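Local coordinates for thioredoxin-like protein (Klebsiella pneumoniae subsp. pneumoniae MGH 78578, PDB 3TY1), which is of unknown function but belongs to the galactose mutarotase-like superfamily and probably binds carbohydrate, at residues P203-I208 with V334-P339. Numbering follows the deposited sequence. Where two conformers were deposited one is given.
Sequences PHDYQI and VKQLQP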
loop_
_atom_site.group_PDB
_atom_site.type_symbol
_atom_site.label_atom_id
_atom_site.label_comp_id
_atom_site.label_asym_id
_atom_site.label_seq_id
_atom_site.Cartn_x
_atom_site.Cartn_y
_atom_site.Cartn_z
ATOM N N PRO A 203 5.694 -29.206 -4.441
ATOM C CA PRO A 203 6.825 -28.552 -5.079
ATOM C C PRO A 203 6.410 -27.188 -5.577
ATOM O O PRO A 203 5.273 -27.036 -6.011
ATOM C CB PRO A 203 7.132 -29.459 -6.277
ATOM C CG PRO A 203 5.850 -30.274 -6.499
ATOM C CD PRO A 203 5.335 -30.473 -5.119
ATOM N N HIS A 204 7.315 -26.211 -5.495
ATOM C CA HIS A 204 7.045 -24.887 -6.007
ATOM C C HIS A 204 8.208 -24.382 -6.849
ATOM O O HIS A 204 9.393 -24.655 -6.560
ATOM C CB HIS A 204 6.699 -23.907 -4.878
ATOM C CG HIS A 204 5.937 -22.727 -5.363
ATOM N ND1 HIS A 204 6.537 -21.693 -6.051
ATOM C CD2 HIS A 204 4.616 -22.441 -5.329
ATOM C CE1 HIS A 204 5.618 -20.821 -6.413
ATOM N NE2 HIS A 204 4.442 -21.253 -5.996
ATOM N N ASP A 205 7.865 -23.663 -7.908
ATOM C CA ASP A 205 8.860 -22.964 -8.727
ATOM C C ASP A 205 9.593 -21.874 -7.929
ATOM O O ASP A 205 9.047 -21.342 -6.978
ATOM C CB ASP A 205 8.195 -22.259 -9.929
ATOM C CG ASP A 205 7.729 -23.208 -11.001
ATOM O OD1 ASP A 205 8.000 -24.436 -10.949
ATOM O OD2 ASP A 205 7.083 -22.692 -11.919
ATOM N N TYR A 206 10.839 -21.597 -8.304
ATOM C CA TYR A 206 11.542 -20.441 -7.780
ATOM C C TYR A 206 12.508 -19.958 -8.834
ATOM O O TYR A 206 12.884 -20.717 -9.728
ATOM C CB TYR A 206 12.248 -20.739 -6.456
ATOM C CG TYR A 206 13.524 -21.572 -6.552
ATOM C CD1 TYR A 206 13.486 -22.974 -6.524
ATOM C CD2 TYR A 206 14.754 -20.953 -6.662
ATOM C CE1 TYR A 206 14.671 -23.719 -6.595
ATOM C CE2 TYR A 206 15.921 -21.674 -6.736
ATOM C CZ TYR A 206 15.887 -23.039 -6.701
ATOM O OH TYR A 206 17.089 -23.676 -6.789
ATOM N N GLN A 207 12.826 -18.674 -8.745
ATOM C CA GLN A 207 13.843 -18.016 -9.544
ATOM C C GLN A 207 14.564 -16.988 -8.682
ATOM O O GLN A 207 13.941 -16.377 -7.817
ATOM C CB GLN A 207 13.242 -17.257 -10.713
ATOM C CG GLN A 207 12.388 -18.043 -11.677
ATOM C CD GLN A 207 11.746 -17.122 -12.671
ATOM O OE1 GLN A 207 10.683 -16.545 -12.388
ATOM N NE2 GLN A 207 12.398 -16.935 -13.837
ATOM N N ILE A 208 15.846 -16.752 -8.946
ATOM C CA ILE A 208 16.578 -15.683 -8.216
ATOM C C ILE A 208 17.686 -15.088 -9.059
ATOM O O ILE A 208 18.390 -15.808 -9.724
ATOM C CB ILE A 208 17.137 -16.200 -6.853
ATOM C CG1 ILE A 208 17.899 -15.122 -6.046
ATOM C CG2 ILE A 208 18.012 -17.468 -7.051
ATOM C CD1 ILE A 208 17.042 -13.900 -5.628
ATOM N N VAL A 334 13.499 -22.091 -15.069
ATOM C CA VAL A 334 12.795 -22.006 -13.789
ATOM C C VAL A 334 13.056 -23.310 -13.008
ATOM O O VAL A 334 12.758 -24.381 -13.482
ATOM C CB VAL A 334 11.292 -21.756 -13.977
ATOM C CG1 VAL A 334 10.564 -21.816 -12.644
ATOM C CG2 VAL A 334 11.091 -20.408 -14.635
ATOM N N LYS A 335 13.637 -23.182 -11.823
ATOM C CA LYS A 335 13.991 -24.319 -10.980
ATOM C C LYS A 335 12.765 -24.645 -10.139
ATOM O O LYS A 335 11.858 -23.820 -10.047
ATOM C CB LYS A 335 15.193 -23.924 -10.075
ATOM C CG LYS A 335 16.446 -23.261 -10.799
ATOM C CD LYS A 335 16.993 -24.133 -11.979
ATOM C CE LYS A 335 18.324 -23.637 -12.663
ATOM N NZ LYS A 335 18.239 -22.574 -13.746
ATOM N N GLN A 336 12.728 -25.847 -9.568
ATOM C CA GLN A 336 11.659 -26.313 -8.675
ATOM C C GLN A 336 12.273 -26.728 -7.325
ATOM O O GLN A 336 13.379 -27.284 -7.291
ATOM C CB GLN A 336 10.939 -27.511 -9.300
ATOM C CG GLN A 336 10.121 -27.173 -10.558
ATOM C CD GLN A 336 10.981 -26.976 -11.800
ATOM O OE1 GLN A 336 11.894 -27.765 -12.068
ATOM N NE2 GLN A 336 10.687 -25.928 -12.565
ATOM N N LEU A 337 11.585 -26.456 -6.219
ATOM C CA LEU A 337 12.058 -26.841 -4.893
ATOM C C LEU A 337 11.020 -27.786 -4.312
ATOM O O LEU A 337 9.832 -27.455 -4.229
ATOM C CB LEU A 337 12.273 -25.594 -4.020
ATOM C CG LEU A 337 13.246 -25.590 -2.829
ATOM C CD1 LEU A 337 14.618 -26.212 -3.134
ATOM C CD2 LEU A 337 13.391 -24.133 -2.290
ATOM N N GLN A 338 11.468 -28.988 -3.945
ATOM C CA GLN A 338 10.580 -30.020 -3.422
ATOM C C GLN A 338 10.049 -29.668 -2.037
ATOM O O GLN A 338 10.637 -28.828 -1.367
ATOM C CB GLN A 338 11.326 -31.366 -3.401
ATOM C CG GLN A 338 11.710 -31.879 -4.806
ATOM C CD GLN A 338 10.509 -31.974 -5.726
ATOM O OE1 GLN A 338 10.485 -31.381 -6.804
ATOM N NE2 GLN A 338 9.484 -32.649 -5.269
ATOM N N PRO A 339 8.918 -30.283 -1.612
ATOM C CA PRO A 339 8.364 -29.996 -0.286
ATOM C C PRO A 339 9.393 -30.168 0.821
ATOM O O PRO A 339 10.023 -31.220 0.907
ATOM C CB PRO A 339 7.264 -31.051 -0.121
ATOM C CG PRO A 339 6.921 -31.475 -1.459
ATOM C CD PRO A 339 8.145 -31.338 -2.295
#
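The Tyr206 ring lies across the 335-337 strand with one face on Lys335, whose CB sits 3.8 Å from the ring centroid, 26° off the normal: a CH-pi contact displaced toward the CE1-CZ rim. At the ring's edge, close to its plane, is Gln336 O, while Leu337 CB meets CD1 obliquely at 3.8 Å. A chi1 of 75° wedges CG of Tyr206 between its own N and carbonyl carbon and swings the ring over the partner strand. Lys335 leaves the ring beyond CG, bending until NZ bonds to Arg333 O and Thr319 O. The His204 imidazole reaches forward along its own strand: ND1 donates in its ring plane to a lone pair of Asp205 O at 2.7 Å.

On the other face of the sheet, in one of two Gln336 conformers, Asp205 and Gln336 run side by side, their carboxylate and amide planes 69° apart, with a weak, doubtful bond from NE2 to OD1. Val334 CG1 packs crosswise against Asp205 CG at 3.6 Å; CG2 touches the Gln207 amide, which Ser320 and Thr122 hold.

Leu337 N reaches His204 O at 2.9 Å, His204 N bonds back to Leu337 O, and Tyr206 N bonds to Lys335 O. This short, twisted antiparallel pairing appends 335-337 to the start of 204-214, with Tyr206 and Leu337 packed on strands 189-198 and 342-352, sheet-on-sheet packing characteristic of the mutarotase-like supersandwich.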